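Local structure of glycosyl hydrolase family 62 protein (Coprinopsis cinerea, 5B6T) at residues A[127-132]-A[139-144]; A[153-158]-A[176-181]; A[190-195]-A[239-244]. The protein hydrolyses alpha-L-arabinofuranosidic bonds, probably releasing arabinose side groups from arabinoxylan as a member of glycoside hydrolase family 62. One frame throughout, in Å; residues are numbered along the deposited sequence.

Contact 1. Residues A[127-132]-A[139-144]; sequences GMPAII and GHWVDM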
loop_
_atom_site.group_PDB
_atom_site.type_symbol
_atom_site.label_atom_id
_atom_site.label_comp_id
_atom_site.label_asym_id
_atom_site.label_seq_id
_atom_site.Cartn_x
_atom_site.Cartn_y
_atom_site.Cartn_z
ATOM N N GLY A 127 3.820 20.786 6.839
ATOM C CA GLY A 127 3.563 20.150 8.118
ATOM C C GLY A 127 2.226 19.451 8.001
ATOM O O GLY A 127 1.629 19.469 6.942
ATOM N N MET A 128 1.746 18.868 9.081
ATOM C CA MET A 128 0.457 18.212 9.062
ATOM C C MET A 128 -0.638 19.235 8.783
ATOM O O MET A 128 -0.756 20.213 9.510
ATOM C CB MET A 128 0.181 17.510 10.374
ATOM C CG MET A 128 -1.027 16.590 10.323
ATOM S SD MET A 128 -1.378 15.709 11.851
ATOM C CE MET A 128 0.117 14.714 12.022
ATOM N N PRO A 129 -1.432 19.020 7.719
ATOM C CA PRO A 129 -2.513 19.943 7.413
ATOM C C PRO A 129 -3.495 20.134 8.555
ATOM O O PRO A 129 -3.732 19.198 9.325
ATOM C CB PRO A 129 -3.205 19.289 6.214
ATOM C CG PRO A 129 -2.103 18.532 5.529
ATOM C CD PRO A 129 -1.256 17.994 6.657
ATOM N N ALA A 130 -4.070 21.332 8.632
ATOM C CA ALA A 130 -5.003 21.647 9.719
ATOM C C ALA A 130 -6.135 20.652 9.814
ATOM O O ALA A 130 -6.479 20.223 10.907
ATOM C CB ALA A 130 -5.589 23.035 9.552
ATOM N N ILE A 131 -6.729 20.261 8.689
ATOM C CA ILE A 131 -7.874 19.345 8.780
ATOM C C ILE A 131 -7.480 17.997 9.401
ATOM O O ILE A 131 -8.290 17.307 10.062
ATOM C CB ILE A 131 -8.555 19.178 7.399
ATOM C CG1 ILE A 131 -9.929 18.547 7.549
ATOM C CG2 ILE A 131 -7.656 18.403 6.451
ATOM C CD1 ILE A 131 -10.778 18.637 6.302
ATOM N N ILE A 132 -6.239 17.584 9.156
ATOM C CA ILE A 132 -5.756 16.327 9.708
ATOM C C ILE A 132 -5.439 16.488 11.199
ATOM O O ILE A 132 -5.852 15.680 12.021
ATOM C CB ILE A 132 -4.554 15.755 8.891
ATOM C CG1 ILE A 132 -4.994 15.573 7.436
ATOM C CG2 ILE A 132 -4.093 14.430 9.484
ATOM C CD1 ILE A 132 -3.956 14.953 6.519
ATOM N N GLY A 139 -4.817 9.153 16.767
ATOM C CA GLY A 139 -4.297 8.351 15.652
ATOM C C GLY A 139 -2.891 8.754 15.205
ATOM O O GLY A 139 -2.088 9.349 15.936
ATOM N N HIS A 140 -2.599 8.412 13.950
ATOM C CA HIS A 140 -1.289 8.581 13.329
ATOM C C HIS A 140 -1.507 8.864 11.864
ATOM O O HIS A 140 -2.375 8.254 11.265
ATOM C CB HIS A 140 -0.489 7.289 13.456
ATOM C CG HIS A 140 -0.283 6.883 14.871
ATOM N ND1 HIS A 140 0.763 7.367 15.625
ATOM C CD2 HIS A 140 -1.010 6.084 15.687
ATOM C CE1 HIS A 140 0.656 6.896 16.859
ATOM N NE2 HIS A 140 -0.386 6.084 16.908
ATOM N N TRP A 141 -0.770 9.815 11.314
ATOM C CA TRP A 141 -0.872 10.197 9.926
ATOM C C TRP A 141 -0.019 9.253 9.078
ATOM O O TRP A 141 1.230 9.321 9.107
ATOM C CB TRP A 141 -0.437 11.641 9.778
ATOM C CG TRP A 141 -0.653 12.209 8.431
ATOM C CD1 TRP A 141 -1.602 11.860 7.516
ATOM C CD2 TRP A 141 0.025 13.328 7.883
ATOM N NE1 TRP A 141 -1.525 12.658 6.412
ATOM C CE2 TRP A 141 -0.521 13.570 6.604
ATOM C CE3 TRP A 141 1.071 14.138 8.330
ATOM C CZ2 TRP A 141 -0.056 14.589 5.787
ATOM C CZ3 TRP A 141 1.527 15.145 7.509
ATOM C CH2 TRP A 141 0.958 15.371 6.258
ATOM N N VAL A 142 -0.697 8.377 8.320
ATOM C CA VAL A 142 -0.047 7.241 7.706
ATOM C C VAL A 142 -0.568 6.944 6.306
ATOM O O VAL A 142 -1.613 7.415 5.908
ATOM C CB VAL A 142 -0.175 5.960 8.589
ATOM C CG1 VAL A 142 0.519 6.194 9.929
ATOM C CG2 VAL A 142 -1.616 5.462 8.746
ATOM N N ASP A 143 0.226 6.145 5.586
ATOM C CA ASP A 143 -0.206 5.424 4.374
ATOM C C ASP A 143 -0.561 6.354 3.225
ATOM O O ASP A 143 -1.731 6.493 2.817
ATOM C CB ASP A 143 -1.314 4.412 4.724
ATOM C CG ASP A 143 -0.857 3.421 5.768
ATOM O OD1 ASP A 143 0.368 3.229 5.905
ATOM O OD2 ASP A 143 -1.700 2.790 6.443
ATOM N N MET A 144 0.493 6.983 2.736
ATOM C CA MET A 144 0.423 8.023 1.718
ATOM C C MET A 144 0.346 7.377 0.348
ATOM O O MET A 144 1.176 6.515 0.025
ATOM C CB MET A 144 1.686 8.892 1.809
ATOM C CG MET A 144 2.040 9.336 3.213
ATOM S SD MET A 144 0.764 10.359 3.953
ATOM C CE MET A 144 1.372 10.455 5.646
#
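The indole of Trp141 carries the whole contact, met by Met128, Pro129 and Ile132. Two of them lie over the same ring face, side by side: Met128 CG sits 4.2 Å from the centroid of the six-membered ring of Trp141, and Ile132 CG2 sits 4.2 Å from the centroid of its five-membered ring, both as CH-pi contacts. A bend at chi3 (-63°) carries Met128 CE back along the indole until it meets Trp141 CB at 3.8 Å, with the sulfur in an oblique Met-aromatic contact. Ile132 also brings CD1 within 3.3 Å of Trp141 NE1, while Pro129 CD meets CH2 of the same indole at 3.5 Å. Met144 CE lies 3.6 Å above the opposite face of Trp141, so both faces of the ring have a methionine against them. The buried indole N-H is satisfied by Ser157 OG, which probably helps to hold the ring's rotation. Farther out, Pro129 is the N-cap of helix 130-135, and Glu180 OE2 accepts a hydrogen bond from Ile131 N in its first turn. This apolar core joins the blade-to-blade connection to the innermost strand, 142-148, of one blade of a five-bladed beta-propeller, the GH62 fold.

Contact 2. Residues A[153-158]-A[176-181]; sequences CHLFSS and NGFNEP
Phe178 and Leu155 cross at about a right angle, the leucine lying over one face of the ring. Leu155 CB lies 3.8 Å from the centroid of the Phe178 ring and 21° off its normal, a CH-pi contact over the face but shifted toward the rim, where Phe178 CE1 is 3.5 Å from Leu155 CB. That CB makes the closest approach, and with CG of Leu155 anti to the backbone N (chi1 174°) its CD2 is carried over the same face, 4.2 Å from Phe178 CD2. The CE1-CZ side of the ring reaches Cys153: Phe178 CE1 is 3.5 Å from Cys153 O, met obliquely, and Phe178 CZ is 4.1 Å from Cys153 CB. Cys153 and Leu155 can share the ring because alternate residues of a strand face the same way, whereas His154 between them turns to the other side, where its ND1 accepts a hydrogen bond from Arg166 NH1. No hydrogen bond joins the two segments. Around this patch, Cys153 is tied to Cys148 by a disulfide across the 142-148 and 152-158 hairpin, the ring of Phe124 meets Phe178 nearly perpendicularly, and Thr169 of strand 163-170 also touches it. The arrangement is that of a connecting loop, here between strands 163-170 and 182-186, plugging a buried aromatic onto the face of its own four-stranded antiparallel propeller blade.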
loop_
_atom_site.group_PDB
_atom_site.type_symbol
_atom_site.label_atom_id
_atom_site.label_comp_id
_atom_site.label_asym_id
_atom_site.label_seq_id
_atom_site.Cartn_x
_atom_site.Cartn_y
_atom_site.Cartn_z
ATOM N N CYS A 153 -3.080 15.349 -9.995
ATOM C CA CYS A 153 -2.520 14.365 -9.094
ATOM C C CYS A 153 -3.218 14.462 -7.761
ATOM O O CYS A 153 -3.545 15.569 -7.312
ATOM C CB CYS A 153 -1.027 14.609 -8.898
ATOM S SG CYS A 153 -0.116 14.469 -10.448
ATOM N N HIS A 154 -3.489 13.301 -7.171
ATOM C CA HIS A 154 -4.175 13.204 -5.891
ATOM C C HIS A 154 -3.275 12.523 -4.876
ATOM O O HIS A 154 -2.585 11.557 -5.212
ATOM C CB HIS A 154 -5.499 12.409 -6.029
ATOM C CG HIS A 154 -6.439 13.003 -7.042
ATOM N ND1 HIS A 154 -7.467 13.844 -6.688
ATOM C CD2 HIS A 154 -6.495 12.884 -8.385
ATOM C CE1 HIS A 154 -8.105 14.235 -7.782
ATOM N NE2 HIS A 154 -7.550 13.639 -8.819
ATOM N N LEU A 155 -3.329 13.004 -3.651
ATOM C CA LEU A 155 -2.549 12.435 -2.569
ATOM C C LEU A 155 -3.497 12.057 -1.435
ATOM O O LEU A 155 -4.132 12.922 -0.797
ATOM C CB LEU A 155 -1.489 13.446 -2.106
ATOM C CG LEU A 155 -0.663 13.048 -0.868
ATOM C CD1 LEU A 155 0.119 11.759 -1.096
ATOM C CD2 LEU A 155 0.281 14.159 -0.455
ATOM N N PHE A 156 -3.630 10.757 -1.230
ATOM C CA PHE A 156 -4.465 10.216 -0.179
ATOM C C PHE A 156 -3.635 9.874 1.048
ATOM O O PHE A 156 -2.474 9.492 0.956
ATOM C CB PHE A 156 -5.170 8.932 -0.645
ATOM C CG PHE A 156 -6.222 9.150 -1.703
ATOM C CD1 PHE A 156 -5.897 9.247 -3.074
ATOM C CD2 PHE A 156 -7.540 9.250 -1.331
ATOM C CE1 PHE A 156 -6.897 9.432 -4.017
ATOM C CE2 PHE A 156 -8.524 9.423 -2.274
ATOM C CZ PHE A 156 -8.205 9.512 -3.610
ATOM N N SER A 157 -4.272 9.926 2.208
ATOM C CA SER A 157 -3.652 9.542 3.460
ATOM C C SER A 157 -4.740 9.224 4.500
ATOM O O SER A 157 -5.908 9.624 4.364
ATOM C CB SER A 157 -2.691 10.657 3.926
ATOM O OG SER A 157 -3.382 11.829 4.322
ATOM N N SER A 158 -4.325 8.513 5.548
ATOM C CA SER A 158 -5.182 8.100 6.637
ATOM C C SER A 158 -4.719 8.631 7.989
ATOM O O SER A 158 -3.594 9.070 8.135
ATOM C CB SER A 158 -5.192 6.563 6.686
ATOM O OG SER A 158 -5.780 6.055 5.525
ATOM N N ASN A 176 4.825 19.506 -6.215
ATOM C CA ASN A 176 4.485 20.718 -5.473
ATOM C C ASN A 176 3.019 21.082 -5.638
ATOM O O ASN A 176 2.348 20.604 -6.557
ATOM C CB ASN A 176 5.373 21.863 -5.970
ATOM C CG ASN A 176 6.849 21.549 -5.788
ATOM O OD1 ASN A 176 7.281 21.257 -4.689
ATOM N ND2 ASN A 176 7.585 21.526 -6.870
ATOM N N GLY A 177 2.531 21.905 -4.737
ATOM C CA GLY A 177 1.218 22.512 -4.854
ATOM C C GLY A 177 0.031 21.748 -4.312
ATOM O O GLY A 177 -1.094 22.173 -4.514
ATOM N N PHE A 178 0.257 20.643 -3.603
ATOM C CA PHE A 178 -0.862 19.928 -3.017
ATOM C C PHE A 178 -1.644 20.824 -2.088
ATOM O O PHE A 178 -1.083 21.470 -1.208
ATOM C CB PHE A 178 -0.427 18.636 -2.305
ATOM C CG PHE A 178 -0.289 17.478 -3.229
ATOM C CD1 PHE A 178 -1.405 16.933 -3.857
ATOM C CD2 PHE A 178 0.951 16.941 -3.503
ATOM C CE1 PHE A 178 -1.270 15.858 -4.700
ATOM C CE2 PHE A 178 1.090 15.856 -4.365
ATOM C CZ PHE A 178 -0.017 15.314 -4.965
ATOM N N ASN A 179 -2.963 20.841 -2.296
ATOM C CA ASN A 179 -3.823 21.764 -1.576
ATOM C C ASN A 179 -4.238 21.225 -0.228
ATOM O O ASN A 179 -3.770 20.154 0.208
ATOM C CB ASN A 179 -5.025 22.171 -2.434
ATOM C CG ASN A 179 -5.978 21.039 -2.713
ATOM O OD1 ASN A 179 -5.745 19.876 -2.372
ATOM N ND2 ASN A 179 -7.070 21.373 -3.389
ATOM N N GLU A 180 -5.097 21.962 0.470
ATOM C CA GLU A 180 -5.565 21.494 1.758
ATOM C C GLU A 180 -6.396 20.233 1.519
ATOM O O GLU A 180 -7.263 20.209 0.654
ATOM C CB GLU A 180 -6.424 22.561 2.452
ATOM C CG GLU A 180 -6.950 22.143 3.836
ATOM C CD GLU A 180 -5.896 22.071 4.958
ATOM O OE1 GLU A 180 -4.704 22.454 4.692
ATOM O OE2 GLU A 180 -6.272 21.640 6.114
ATOM N N PRO A 181 -6.138 19.147 2.275
ATOM C CA PRO A 181 -6.974 17.969 2.020
ATOM C C PRO A 181 -8.447 18.159 2.346
ATOM O O PRO A 181 -8.799 18.959 3.220
ATOM C CB PRO A 181 -6.382 16.889 2.935
ATOM C CG PRO A 181 -5.112 17.449 3.463
ATOM C CD PRO A 181 -5.193 18.925 3.375
#

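Contact 3. Residues A[190-195]-A[239-244]; sequences KNRLFE and ADQESN
Arg192 and Gln241 share the one direct hydrogen bond of a contact otherwise built through water. Both lie in loops flanking one blade of the five-bladed beta-propeller: residues 190-195 lead into strand 195-202, while the loop after strand 236-237 holds residues 239-244 and forms a type I beta turn from Gln241 to Asn244. Bends at chi2 (-75°) and chi3 (-71°) bring the guanidinium of Arg192 to the glutamine amide. Arg192 NH2 donates to Gln241 OE1 at 3.1 Å, coming from above the carbonyl plane, 38° out of it. Gln241 OE1 also accepts from water 1, which itself accepts from Arg192 NH1 at 2.8 Å and from Glu242 N, so one water links guanidinium, amide and turn backbone. Water 2 relays Arg192 NH1 to Glu242 OE2, donating to the carboxylate oxygen at 2.6 Å; Glu242 OE1 is hydrogen-bonded to Ser217 OG. Replacing Arg192 by an alanine is likely to leave Gln241 OE1 without its direct donor and waters 1 and 2 without the group they share, so that the amide is held less firmly. Arg224 joins both segments, its NH1 hydrogen-bonded to Arg192 O and its NH2 in a salt bridge with Asp240 OD2. The other carboxylate oxygen, Asp240 OD1, receives a weak hydrogen bond from Gln241 NE2 at 3.2 Å.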
loop_
_atom_site.group_PDB
_atom_site.type_symbol
_atom_site.label_atom_id
_atom_site.label_comp_id
_atom_site.label_asym_id
_atom_site.label_seq_id
_atom_site.Cartn_x
_atom_site.Cartn_y
_atom_site.Cartn_z
ATOM N N LYS A 190 -13.661 4.098 13.770
ATOM C CA LYS A 190 -12.352 4.074 13.124
ATOM C C LYS A 190 -11.953 2.686 12.632
ATOM O O LYS A 190 -11.234 2.575 11.625
ATOM C CB LYS A 190 -11.269 4.645 14.039
ATOM C CG LYS A 190 -11.010 3.806 15.272
ATOM C CD LYS A 190 -10.001 4.484 16.211
ATOM C CE LYS A 190 -9.631 3.583 17.375
ATOM N NZ LYS A 190 -8.587 4.205 18.245
ATOM N N ASN A 191 -12.417 1.635 13.285
ATOM C CA ASN A 191 -12.058 0.281 12.862
ATOM C C ASN A 191 -12.619 -0.067 11.481
ATOM O O ASN A 191 -12.062 -0.896 10.812
ATOM C CB ASN A 191 -12.538 -0.734 13.889
ATOM C CG ASN A 191 -11.628 -0.807 15.114
ATOM O OD1 ASN A 191 -10.663 -0.076 15.239
ATOM N ND2 ASN A 191 -11.936 -1.733 16.003
ATOM N N ARG A 192 -13.706 0.569 11.070
ATOM C CA ARG A 192 -14.316 0.299 9.770
ATOM C C ARG A 192 -13.546 0.936 8.614
ATOM O O ARG A 192 -13.688 0.504 7.469
ATOM C CB ARG A 192 -15.760 0.795 9.729
ATOM C CG ARG A 192 -16.706 0.067 10.654
ATOM C CD ARG A 192 -17.057 -1.299 10.120
ATOM N NE ARG A 192 -17.930 -1.224 8.948
ATOM C CZ ARG A 192 -18.416 -2.262 8.254
ATOM N NH1 ARG A 192 -18.102 -3.532 8.554
ATOM N NH2 ARG A 192 -19.208 -1.994 7.222
ATOM N N LEU A 193 -12.712 1.933 8.905
ATOM C CA LEU A 193 -11.984 2.665 7.857
ATOM C C LEU A 193 -10.652 3.091 8.456
ATOM O O LEU A 193 -10.415 4.258 8.784
ATOM C CB LEU A 193 -12.817 3.848 7.379
ATOM C CG LEU A 193 -12.379 4.484 6.061
ATOM C CD1 LEU A 193 -12.773 3.618 4.877
ATOM C CD2 LEU A 193 -12.951 5.887 5.913
ATOM N N PHE A 194 -9.779 2.102 8.633
ATOM C CA PHE A 194 -8.661 2.270 9.559
ATOM C C PHE A 194 -7.401 2.835 8.926
ATOM O O PHE A 194 -6.924 3.889 9.336
ATOM C CB PHE A 194 -8.383 0.974 10.309
ATOM C CG PHE A 194 -7.461 1.160 11.482
ATOM C CD1 PHE A 194 -7.850 1.937 12.566
ATOM C CD2 PHE A 194 -6.228 0.561 11.511
ATOM C CE1 PHE A 194 -6.985 2.127 13.636
ATOM C CE2 PHE A 194 -5.373 0.729 12.588
ATOM C CZ PHE A 194 -5.743 1.522 13.645
ATOM N N GLU A 195 -6.837 2.157 7.938
ATOM C CA GLU A 195 -5.626 2.685 7.287
ATOM C C GLU A 195 -5.405 1.967 5.957
ATOM O O GLU A 195 -6.295 1.240 5.492
ATOM C CB GLU A 195 -4.422 2.508 8.221
ATOM C CG GLU A 195 -4.116 1.059 8.586
ATOM C CD GLU A 195 -3.129 0.870 9.722
ATOM O OE1 GLU A 195 -2.576 1.816 10.290
ATOM O OE2 GLU A 195 -2.834 -0.295 10.092
ATOM N N ALA A 239 -17.375 -4.463 -2.653
ATOM C CA ALA A 239 -17.390 -5.531 -1.657
ATOM C C ALA A 239 -16.836 -4.940 -0.370
ATOM O O ALA A 239 -15.624 -4.809 -0.171
ATOM C CB ALA A 239 -16.573 -6.717 -2.129
ATOM N N ASP A 240 -17.730 -4.500 0.506
ATOM C CA ASP A 240 -17.325 -3.658 1.669
ATOM C C ASP A 240 -17.909 -4.136 2.996
ATOM O O ASP A 240 -17.927 -3.392 3.976
ATOM C CB ASP A 240 -17.668 -2.187 1.414
ATOM C CG ASP A 240 -19.109 -1.861 1.735
ATOM O OD1 ASP A 240 -19.969 -2.723 1.422
ATOM O OD2 ASP A 240 -19.362 -0.768 2.294
ATOM N N GLN A 241 -18.348 -5.400 3.047
ATOM C CA GLN A 241 -18.936 -5.939 4.263
ATOM C C GLN A 241 -18.234 -7.213 4.683
ATOM O O GLN A 241 -17.617 -7.903 3.868
ATOM C CB GLN A 241 -20.439 -6.170 4.054
ATOM C CG GLN A 241 -21.218 -4.910 3.676
ATOM C CD GLN A 241 -21.205 -3.841 4.762
ATOM O OE1 GLN A 241 -21.093 -4.147 5.968
ATOM N NE2 GLN A 241 -21.263 -2.577 4.350
ATOM N N GLU A 242 -18.299 -7.528 5.965
ATOM C CA GLU A 242 -17.671 -8.763 6.442
ATOM C C GLU A 242 -18.154 -10.004 5.674
ATOM O O GLU A 242 -17.361 -10.906 5.371
ATOM C CB GLU A 242 -17.821 -8.937 7.947
ATOM C CG GLU A 242 -17.032 -7.888 8.708
ATOM C CD GLU A 242 -16.978 -8.097 10.200
ATOM O OE1 GLU A 242 -17.540 -9.098 10.710
ATOM O OE2 GLU A 242 -16.299 -7.270 10.856
ATOM N N SER A 243 -19.438 -10.011 5.311
ATOM C CA SER A 243 -20.032 -11.117 4.519
ATOM C C SER A 243 -19.835 -11.022 2.992
ATOM O O SER A 243 -20.188 -11.949 2.231
ATOM C CB SER A 243 -21.526 -11.214 4.844
ATOM O OG SER A 243 -22.164 -10.021 4.484
ATOM N N ASN A 244 -19.314 -9.885 2.540
ATOM C CA ASN A 244 -18.945 -9.691 1.151
ATOM C C ASN A 244 -17.719 -8.766 1.087
ATOM O O ASN A 244 -17.829 -7.590 0.759
ATOM C CB ASN A 244 -20.088 -9.179 0.289
ATOM C CG ASN A 244 -19.688 -9.090 -1.156
ATOM O OD1 ASN A 244 -19.002 -9.987 -1.673
ATOM N ND2 ASN A 244 -20.084 -8.008 -1.826
HETATM O O HOH W 1 -19.674 -5.719 7.624
HETATM O O HOH W 2 -16.613 -4.644 10.880
HETATM O O HOH W 3 -21.398 -0.128 6.023
#

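Overall arrangement
From the N terminus the contacts follow in series, neither nesting nor crossing. Contact 1 closes a short loop that takes in the end of helix 130-135, on the way from the outer strand 122-123 of one blade to the inner strand 142-148 of the next. Contact 2 opens on the neighbouring strand 152-158 and closes over strand 163-170, staying within that second blade. Contact 3 spans the following blade, from the entry to strand 195-202 to the loop beyond strand 236-237. Contacts 1 and 2, with centres about 11 Å apart, are stitched through adjacent strands, where Val142 O is hydrogen-bonded to Ser158 N. Glu195 packs on Asp143 and Ser158, linking contact 3 to both across the blade boundary.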